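Local coordinates for protein EmGH1 (Erythrobacter marinus, PDB 5Z87) that probably hydrolyses beta-glucosidic bonds as a family 3 glycoside hydrolase, and may also act on xylosides and arabinofuranosides, at residues L50-E58 with R118-F126; G273-H281 with F306-D316. All blocks are in the same frame, centred on the assembly; numbering follows the deposited sequence.

Contact 1 of 2, residues L50-E58 with R118-F126; sequences LANLMTLDE and RSRFGIPAF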
loop_
_atom_site.group_PDB
_atom_site.type_symbol
_atom_site.label_atom_id
_atom_site.label_comp_id
_atom_site.label_asym_id
_atom_site.label_seq_id
_atom_site.Cartn_x
_atom_site.Cartn_y
_atom_site.Cartn_z
ATOM N N LEU A 50 -8.281 10.203 -46.759
ATOM C CA LEU A 50 -9.436 9.317 -46.719
ATOM C C LEU A 50 -10.524 9.878 -45.821
ATOM O O LEU A 50 -11.718 9.813 -46.157
ATOM C CB LEU A 50 -9.012 7.929 -46.241
ATOM C CG LEU A 50 -10.131 6.904 -46.037
ATOM C CD1 LEU A 50 -10.915 6.710 -47.327
ATOM C CD2 LEU A 50 -9.580 5.563 -45.517
ATOM N N ALA A 51 -10.131 10.425 -44.667
ATOM C CA ALA A 51 -11.118 10.916 -43.711
ATOM C C ALA A 51 -11.937 12.069 -44.291
ATOM O O ALA A 51 -13.129 12.194 -43.991
ATOM C CB ALA A 51 -10.416 11.340 -42.417
ATOM N N ASN A 52 -11.319 12.910 -45.125
ATOM C CA ASN A 52 -12.053 13.990 -45.782
ATOM C C ASN A 52 -13.169 13.477 -46.681
ATOM O O ASN A 52 -14.099 14.229 -46.975
ATOM C CB ASN A 52 -11.098 14.863 -46.592
ATOM C CG ASN A 52 -10.151 15.657 -45.704
ATOM O OD1 ASN A 52 -10.503 16.013 -44.576
ATOM N ND2 ASN A 52 -8.941 15.927 -46.197
ATOM N N LEU A 53 -13.122 12.217 -47.099
ATOM C CA LEU A 53 -14.150 11.667 -47.972
ATOM C C LEU A 53 -15.296 10.997 -47.224
ATOM O O LEU A 53 -16.294 10.640 -47.860
ATOM C CB LEU A 53 -13.527 10.656 -48.939
ATOM C CG LEU A 53 -12.258 11.120 -49.647
ATOM C CD1 LEU A 53 -11.724 10.032 -50.545
ATOM C CD2 LEU A 53 -12.538 12.384 -50.435
ATOM N N MET A 54 -15.196 10.826 -45.903
ATOM C CA MET A 54 -16.090 9.940 -45.167
ATOM C C MET A 54 -17.176 10.722 -44.440
ATOM O O MET A 54 -16.970 11.859 -44.030
ATOM C CB MET A 54 -15.302 9.092 -44.161
ATOM C CG MET A 54 -14.191 8.276 -44.804
ATOM S SD MET A 54 -13.120 7.384 -43.659
ATOM C CE MET A 54 -14.304 6.304 -42.834
ATOM N N THR A 55 -18.341 10.093 -44.284
ATOM C CA THR A 55 -19.424 10.671 -43.505
ATOM C C THR A 55 -19.175 10.485 -41.999
ATOM O O THR A 55 -18.277 9.759 -41.569
ATOM C CB THR A 55 -20.763 10.037 -43.893
ATOM O OG1 THR A 55 -20.826 8.687 -43.394
ATOM C CG2 THR A 55 -20.943 10.043 -45.430
ATOM N N LEU A 56 -20.004 11.158 -41.197
ATOM C CA LEU A 56 -19.997 10.952 -39.752
ATOM C C LEU A 56 -20.170 9.477 -39.397
ATOM O O LEU A 56 -19.413 8.927 -38.587
ATOM C CB LEU A 56 -21.105 11.786 -39.109
ATOM C CG LEU A 56 -21.421 11.508 -37.639
ATOM C CD1 LEU A 56 -20.217 11.835 -36.788
ATOM C CD2 LEU A 56 -22.626 12.315 -37.183
ATOM N N ASP A 57 -21.168 8.821 -39.998
ATOM C CA ASP A 57 -21.447 7.423 -39.686
ATOM C C ASP A 57 -20.305 6.505 -40.104
ATOM O O ASP A 57 -20.029 5.505 -39.424
ATOM C CB ASP A 57 -22.751 6.986 -40.354
ATOM C CG ASP A 57 -23.973 7.605 -39.703
ATOM O OD1 ASP A 57 -23.812 8.321 -38.695
ATOM O OD2 ASP A 57 -25.099 7.374 -40.192
ATOM N N GLU A 58 -19.623 6.828 -41.205
ATOM C CA GLU A 58 -18.514 5.990 -41.651
ATOM C C GLU A 58 -17.295 6.145 -40.748
ATOM O O GLU A 58 -16.612 5.162 -40.446
ATOM C CB GLU A 58 -18.158 6.320 -43.099
ATOM C CG GLU A 58 -19.285 5.978 -44.091
ATOM C CD GLU A 58 -18.926 6.392 -45.506
ATOM O OE1 GLU A 58 -18.278 7.456 -45.669
ATOM O OE2 GLU A 58 -19.278 5.642 -46.447
ATOM N N ARG A 118 -18.411 -3.953 -47.298
ATOM C CA ARG A 118 -19.358 -3.010 -46.725
ATOM C C ARG A 118 -18.835 -1.578 -46.722
ATOM O O ARG A 118 -19.630 -0.645 -46.846
ATOM C CB ARG A 118 -19.730 -3.441 -45.305
ATOM C CG ARG A 118 -20.842 -4.484 -45.275
ATOM C CD ARG A 118 -20.775 -5.370 -44.033
ATOM N NE ARG A 118 -22.024 -6.108 -43.851
ATOM C CZ ARG A 118 -22.195 -7.380 -44.194
ATOM N NH1 ARG A 118 -23.371 -7.965 -44.000
ATOM N NH2 ARG A 118 -21.192 -8.067 -44.725
ATOM N N SER A 119 -17.523 -1.385 -46.601
ATOM C CA SER A 119 -16.940 -0.051 -46.618
ATOM C C SER A 119 -16.899 0.519 -48.037
ATOM O O SER A 119 -16.318 -0.085 -48.945
ATOM C CB SER A 119 -15.531 -0.080 -46.035
ATOM O OG SER A 119 -14.893 1.181 -46.184
ATOM N N ARG A 120 -17.487 1.710 -48.206
ATOM C CA ARG A 120 -17.423 2.443 -49.470
ATOM C C ARG A 120 -16.000 2.545 -50.001
ATOM O O ARG A 120 -15.797 2.638 -51.217
ATOM C CB ARG A 120 -18.022 3.839 -49.272
ATOM C CG ARG A 120 -18.368 4.593 -50.523
ATOM C CD ARG A 120 -19.411 5.683 -50.245
ATOM N NE ARG A 120 -18.981 6.613 -49.198
ATOM C CZ ARG A 120 -18.791 7.916 -49.382
ATOM N NH1 ARG A 120 -18.984 8.453 -50.587
ATOM N NH2 ARG A 120 -18.397 8.679 -48.364
ATOM N N PHE A 121 -15.004 2.490 -49.112
ATOM C CA PHE A 121 -13.594 2.621 -49.463
ATOM C C PHE A 121 -12.790 1.352 -49.195
ATOM O O PHE A 121 -11.558 1.376 -49.287
ATOM C CB PHE A 121 -12.985 3.801 -48.705
ATOM C CG PHE A 121 -13.775 5.065 -48.844
ATOM C CD1 PHE A 121 -13.561 5.919 -49.925
ATOM C CD2 PHE A 121 -14.765 5.383 -47.922
ATOM C CE1 PHE A 121 -14.308 7.084 -50.069
ATOM C CE2 PHE A 121 -15.510 6.547 -48.054
ATOM C CZ PHE A 121 -15.277 7.397 -49.128
ATOM N N GLY A 122 -13.449 0.248 -48.870
ATOM C CA GLY A 122 -12.743 -1.008 -48.677
ATOM C C GLY A 122 -11.847 -1.066 -47.456
ATOM O O GLY A 122 -10.837 -1.783 -47.473
ATOM N N ILE A 123 -12.185 -0.336 -46.394
ATOM C CA ILE A 123 -11.384 -0.344 -45.168
ATOM C C ILE A 123 -11.502 -1.713 -44.505
ATOM O O ILE A 123 -12.613 -2.132 -44.144
ATOM C CB ILE A 123 -11.816 0.780 -44.212
ATOM C CG1 ILE A 123 -11.839 2.129 -44.950
ATOM C CG2 ILE A 123 -10.900 0.816 -42.959
ATOM C CD1 ILE A 123 -12.528 3.278 -44.181
ATOM N N PRO A 124 -10.412 -2.455 -44.350
ATOM C CA PRO A 124 -10.471 -3.712 -43.597
ATOM C C PRO A 124 -10.495 -3.441 -42.094
ATOM O O PRO A 124 -10.240 -2.332 -41.622
ATOM C CB PRO A 124 -9.186 -4.450 -44.017
ATOM C CG PRO A 124 -8.528 -3.562 -45.078
ATOM C CD PRO A 124 -9.046 -2.179 -44.824
ATOM N N ALA A 125 -10.827 -4.485 -41.345
ATOM C CA ALA A 125 -10.790 -4.425 -39.890
ATOM C C ALA A 125 -9.372 -4.629 -39.364
ATOM O O ALA A 125 -8.571 -5.360 -39.951
ATOM C CB ALA A 125 -11.714 -5.490 -39.301
ATOM N N PHE A 126 -9.050 -3.949 -38.258
ATOM C CA PHE A 126 -7.983 -4.450 -37.396
ATOM C C PHE A 126 -8.445 -5.781 -36.818
ATOM O O PHE A 126 -9.615 -5.945 -36.464
ATOM C CB PHE A 126 -7.656 -3.467 -36.260
ATOM C CG PHE A 126 -6.471 -2.567 -36.548
ATOM C CD1 PHE A 126 -5.248 -3.094 -36.933
ATOM C CD2 PHE A 126 -6.589 -1.188 -36.446
ATOM C CE1 PHE A 126 -4.163 -2.259 -37.208
ATOM C CE2 PHE A 126 -5.499 -0.346 -36.719
ATOM C CZ PHE A 126 -4.294 -0.883 -37.097
HETATM O O HOH W 1 -16.857 11.196 -50.558
HETATM O O HOH W 2 -18.667 2.932 -46.264
#

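Contact 2 of 2, residues G273-H281 with F306-D316; sequences GSIGLMASH and FEGYVVSDWDD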
loop_
_atom_site.group_PDB
_atom_site.type_symbol
_atom_site.label_atom_id
_atom_site.label_comp_id
_atom_site.label_asym_id
_atom_site.label_seq_id
_atom_site.Cartn_x
_atom_site.Cartn_y
_atom_site.Cartn_z
ATOM N N GLY A 273 8.297 3.327 -31.111
ATOM C CA GLY A 273 7.268 3.651 -32.081
ATOM C C GLY A 273 6.035 2.781 -32.027
ATOM O O GLY A 273 5.419 2.533 -33.072
ATOM N N SER A 274 5.668 2.290 -30.840
ATOM C CA SER A 274 4.409 1.574 -30.673
ATOM C C SER A 274 3.272 2.355 -31.328
ATOM O O SER A 274 3.143 3.562 -31.135
ATOM C CB SER A 274 4.128 1.353 -29.176
ATOM O OG SER A 274 2.883 0.696 -28.950
ATOM N N ILE A 275 2.461 1.658 -32.118
ATOM C CA ILE A 275 1.373 2.295 -32.847
ATOM C C ILE A 275 0.144 2.442 -31.959
ATOM O O ILE A 275 -0.618 3.409 -32.090
ATOM C CB ILE A 275 1.066 1.472 -34.122
ATOM C CG1 ILE A 275 2.203 1.570 -35.134
ATOM C CG2 ILE A 275 -0.238 1.899 -34.790
ATOM C CD1 ILE A 275 2.033 0.602 -36.308
ATOM N N GLY A 276 -0.089 1.485 -31.058
ATOM C CA GLY A 276 -1.246 1.499 -30.196
ATOM C C GLY A 276 -0.871 1.569 -28.721
ATOM O O GLY A 276 0.291 1.389 -28.327
ATOM N N LEU A 277 -1.890 1.826 -27.904
ATOM C CA LEU A 277 -1.765 1.912 -26.454
ATOM C C LEU A 277 -3.132 1.616 -25.868
ATOM O O LEU A 277 -4.143 2.087 -26.405
ATOM C CB LEU A 277 -1.278 3.297 -26.014
ATOM C CG LEU A 277 -1.292 3.606 -24.508
ATOM C CD1 LEU A 277 -0.065 4.423 -24.163
ATOM C CD2 LEU A 277 -2.551 4.361 -24.105
ATOM N N MET A 278 -3.166 0.841 -24.779
ATOM C CA MET A 278 -4.417 0.533 -24.080
ATOM C C MET A 278 -4.414 1.128 -22.672
ATOM O O MET A 278 -3.393 1.102 -21.981
ATOM C CB MET A 278 -4.650 -0.981 -24.003
ATOM C CG MET A 278 -5.914 -1.390 -23.253
ATOM S SD MET A 278 -6.048 -3.191 -23.099
ATOM C CE MET A 278 -6.486 -3.670 -24.761
ATOM N N ALA A 279 -5.559 1.662 -22.250
ATOM C CA ALA A 279 -5.701 2.311 -20.955
ATOM C C ALA A 279 -6.046 1.286 -19.875
ATOM O O ALA A 279 -6.355 0.127 -20.159
ATOM C CB ALA A 279 -6.770 3.407 -21.011
ATOM N N SER A 280 -6.032 1.741 -18.625
ATOM C CA SER A 280 -6.138 0.880 -17.453
ATOM C C SER A 280 -7.557 0.824 -16.881
ATOM O O SER A 280 -8.303 1.806 -16.915
ATOM C CB SER A 280 -5.159 1.370 -16.376
ATOM O OG SER A 280 -5.441 0.795 -15.111
ATOM N N HIS A 281 -7.905 -0.343 -16.319
ATOM C CA HIS A 281 -9.159 -0.510 -15.578
ATOM C C HIS A 281 -9.339 0.554 -14.506
ATOM O O HIS A 281 -10.467 0.968 -14.204
ATOM C CB HIS A 281 -9.192 -1.869 -14.854
ATOM C CG HIS A 281 -9.401 -3.061 -15.735
ATOM N ND1 HIS A 281 -10.017 -2.994 -16.966
ATOM C CD2 HIS A 281 -9.109 -4.372 -15.531
ATOM C CE1 HIS A 281 -10.075 -4.204 -17.493
ATOM N NE2 HIS A 281 -9.529 -5.060 -16.645
ATOM N N PHE A 306 2.543 11.264 -29.277
ATOM C CA PHE A 306 1.950 10.038 -29.799
ATOM C C PHE A 306 0.979 10.332 -30.944
ATOM O O PHE A 306 0.113 11.207 -30.840
ATOM C CB PHE A 306 1.222 9.304 -28.675
ATOM C CG PHE A 306 0.622 7.971 -29.078
ATOM C CD1 PHE A 306 1.379 7.009 -29.728
ATOM C CD2 PHE A 306 -0.696 7.671 -28.751
ATOM C CE1 PHE A 306 0.820 5.770 -30.062
ATOM C CE2 PHE A 306 -1.262 6.458 -29.078
ATOM C CZ PHE A 306 -0.499 5.495 -29.720
ATOM N N GLU A 307 1.101 9.568 -32.024
ATOM C CA GLU A 307 0.219 9.723 -33.170
ATOM C C GLU A 307 -0.591 8.474 -33.467
ATOM O O GLU A 307 -1.377 8.469 -34.425
ATOM C CB GLU A 307 1.036 10.164 -34.392
ATOM C CG GLU A 307 1.351 11.671 -34.315
ATOM C CD GLU A 307 2.441 12.133 -35.267
ATOM O OE1 GLU A 307 3.125 11.282 -35.877
ATOM O OE2 GLU A 307 2.606 13.366 -35.404
ATOM N N GLY A 308 -0.474 7.435 -32.649
ATOM C CA GLY A 308 -1.218 6.212 -32.853
ATOM C C GLY A 308 -2.595 6.271 -32.223
ATOM O O GLY A 308 -3.167 7.341 -32.002
ATOM N N TYR A 309 -3.124 5.090 -31.920
ATOM C CA TYR A 309 -4.457 4.946 -31.363
ATOM C C TYR A 309 -4.394 4.549 -29.890
ATOM O O TYR A 309 -3.476 3.855 -29.441
ATOM C CB TYR A 309 -5.276 3.901 -32.147
ATOM C CG TYR A 309 -4.718 2.500 -32.073
ATOM C CD1 TYR A 309 -5.082 1.633 -31.039
ATOM C CD2 TYR A 309 -3.827 2.038 -33.034
ATOM C CE1 TYR A 309 -4.575 0.350 -30.967
ATOM C CE2 TYR A 309 -3.304 0.752 -32.967
ATOM C CZ TYR A 309 -3.683 -0.088 -31.928
ATOM O OH TYR A 309 -3.165 -1.361 -31.840
ATOM N N VAL A 310 -5.394 5.005 -29.146
ATOM C CA VAL A 310 -5.655 4.551 -27.795
ATOM C C VAL A 310 -6.869 3.640 -27.860
ATOM O O VAL A 310 -7.955 4.062 -28.288
ATOM C CB VAL A 310 -5.889 5.725 -26.834
ATOM C CG1 VAL A 310 -6.413 5.205 -25.501
ATOM C CG2 VAL A 310 -4.613 6.511 -26.641
ATOM N N VAL A 311 -6.694 2.398 -27.455
ATOM C CA VAL A 311 -7.800 1.447 -27.379
ATOM C C VAL A 311 -8.178 1.272 -25.916
ATOM O O VAL A 311 -7.320 1.306 -25.023
ATOM C CB VAL A 311 -7.447 0.100 -28.044
ATOM C CG1 VAL A 311 -6.156 -0.488 -27.454
ATOM C CG2 VAL A 311 -8.600 -0.871 -27.936
ATOM N N SER A 312 -9.475 1.157 -25.660
ATOM C CA SER A 312 -9.920 0.877 -24.313
ATOM C C SER A 312 -9.610 -0.569 -23.948
ATOM O O SER A 312 -9.491 -1.446 -24.811
ATOM C CB SER A 312 -11.422 1.118 -24.186
ATOM O OG SER A 312 -12.138 -0.020 -24.639
ATOM N N ASP A 313 -9.487 -0.817 -22.648
ATOM C CA ASP A 313 -9.603 -2.185 -22.170
ATOM C C ASP A 313 -11.077 -2.617 -22.194
ATOM O O ASP A 313 -11.993 -1.797 -22.348
ATOM C CB ASP A 313 -8.993 -2.310 -20.776
ATOM C CG ASP A 313 -8.537 -3.732 -20.458
ATOM O OD1 ASP A 313 -9.067 -4.678 -21.081
ATOM O OD2 ASP A 313 -7.640 -3.890 -19.602
ATOM N N TRP A 314 -11.302 -3.926 -22.030
ATOM C CA TRP A 314 -12.602 -4.508 -22.340
ATOM C C TRP A 314 -13.726 -3.833 -21.563
ATOM O O TRP A 314 -13.773 -3.892 -20.332
ATOM C CB TRP A 314 -12.617 -6.014 -22.074
ATOM C CG TRP A 314 -13.969 -6.568 -22.421
ATOM C CD1 TRP A 314 -15.013 -6.778 -21.563
ATOM C CD2 TRP A 314 -14.453 -6.911 -23.728
ATOM N NE1 TRP A 314 -16.100 -7.252 -22.248
ATOM C CE2 TRP A 314 -15.786 -7.350 -23.576
ATOM C CE3 TRP A 314 -13.883 -6.912 -25.006
ATOM C CZ2 TRP A 314 -16.564 -7.771 -24.653
ATOM C CZ3 TRP A 314 -14.654 -7.335 -26.074
ATOM C CH2 TRP A 314 -15.984 -7.756 -25.891
ATOM N N ASP A 315 -14.643 -3.207 -22.308
ATOM C CA ASP A 315 -15.823 -2.505 -21.799
ATOM C C ASP A 315 -15.490 -1.423 -20.775
ATOM O O ASP A 315 -16.345 -1.033 -19.990
ATOM C CB ASP A 315 -16.853 -3.476 -21.209
ATOM C CG ASP A 315 -18.282 -2.975 -21.372
ATOM O OD1 ASP A 315 -18.534 -2.200 -22.315
ATOM O OD2 ASP A 315 -19.154 -3.345 -20.566
ATOM N N ASP A 316 -14.280 -0.876 -20.784
ATOM C CA ASP A 316 -13.923 0.062 -19.731
ATOM C C ASP A 316 -14.455 1.474 -19.949
ATOM O O ASP A 316 -14.428 2.267 -19.000
ATOM C CB ASP A 316 -12.407 0.119 -19.561
ATOM C CG ASP A 316 -11.894 -0.875 -18.528
ATOM O OD1 ASP A 316 -12.697 -1.399 -17.717
ATOM O OD2 ASP A 316 -10.674 -1.134 -18.536
HETATM O O HOH W 3 -12.869 0.029 -15.324
#

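Contact 1 of 2, residues L50-E58 with R118-F126
Arg-120 takes hold of Glu-58 side-on with two nitrogens, one to each carboxylate oxygen. Arg-120 NE gives a 2.9 Å bond to the syn lone pair of Glu-58 OE2, while Arg-120 NH2 meets Glu-58 OE1 at 3.0 Å, almost straight at 170°. The carboxylate and guanidinium planes lie only 27° apart, so the salt bridge is nearly flat. Arg-120 NH2 also makes a weak, strongly bent bond to Leu-53 O, and one water links Glu-58 OE2 to Arg-120 N. Glu-58 OE1 also accepts the N-H of Thr-55 N at 3.0 Å, on the anti side and tilted somewhat from the carboxylate plane, and Thr-55 OG1 in turn accepts from Glu-58 N. That pair is a capping box at the start of helix 56-61, and the same carboxylate that closes it receives the arginine of the loop between helix 101-116 and strand 126-129, within the family 3 N-terminal domain.

The apolar contacts centre on Phe-121. Leu-50 CD1 sits over one face in a CH-pi contact, 4.0 Å from the centroid of the Phe-121 ring; Leu-50 CG stands anti to the backbone N (chi1 175°), which carries the methyl there. Leu-53 CB touches Phe-121 CZ (3.7 Å), and Met-54 CG comes up to Phe-121 CE2. Deeper in, Ile-123 CD1 meets Met-54 CE tip to tip at 3.8 Å, and Leu-50 CD2 reaches Ile-123 CD1 as well.

Contact 2 of 2, residues G273-H281 with F306-D316
Phe-306 turns its ring edge to Ser-274 O and Ile-275 O, with Phe-306 CZ 3.2 Å from the latter. Gly-308 follows, its CA pressed against Ile-275 O, where a side chain would collide. Tyr-309 N then bonds to that same oxygen, and the tyrosine ring lies flat over Gly-276, whose CA is 3.5 Å from the centroid. A chi1 of 64° swings the ring over that glycine, where any CB would clash with it. Val-310 points to the sheet face of Leu-277, its CG2 beside Leu-277 CD2. Val-311 N closes a 2.8 Å bond to Leu-277 O, and its CG1 packs on Met-278 CB. Beyond the strand, Asp-313 sets CG 3.7 Å from Met-278 SD and holds OD2 over a face of the His-281 ring, 3.2 Å from CE1. Asp-316 OD2 accepts the N-H of His-281 ND1 on its syn lone pair, in the ring plane, at a doubtfully short 2.5 Å, with the carboxylate turned 88° to the imidazole. An alanine in place of His-281 would probably leave Asp-316 OD2 without its N-H donor and open a gap beside Asp-313. His-281, Asp-313 and Trp-314 line the pocket occupied by dithiothreitol. Strands 276-279 and 309-311 run parallel in the TIM-barrel-type domain, with strand 229-235 on the other side of 276-279, while helix 293-303 packs on Leu-277 and Val-310 and helix 366-382 on Ile-275 and Tyr-309.

From the N terminus, the chain enters contact 1 through helix 43-51 and into helix 56-61, and residues 118-126 return to it after an excursion of 59 residues, just over half of them helical, on the way into strand 126-129. Contact 2 opens only later, joining 273-281 to 306-316 across a shorter loop that carries helix 293-303. The two loops thus follow one another in series, neither nested nor crossed. Contact 1 ties the N-terminal helices to the approach to the second strand of the parallel sheet; contact 2 pairs its last two. Their centres lie 21 Å apart, and helix 366-382 packs against both.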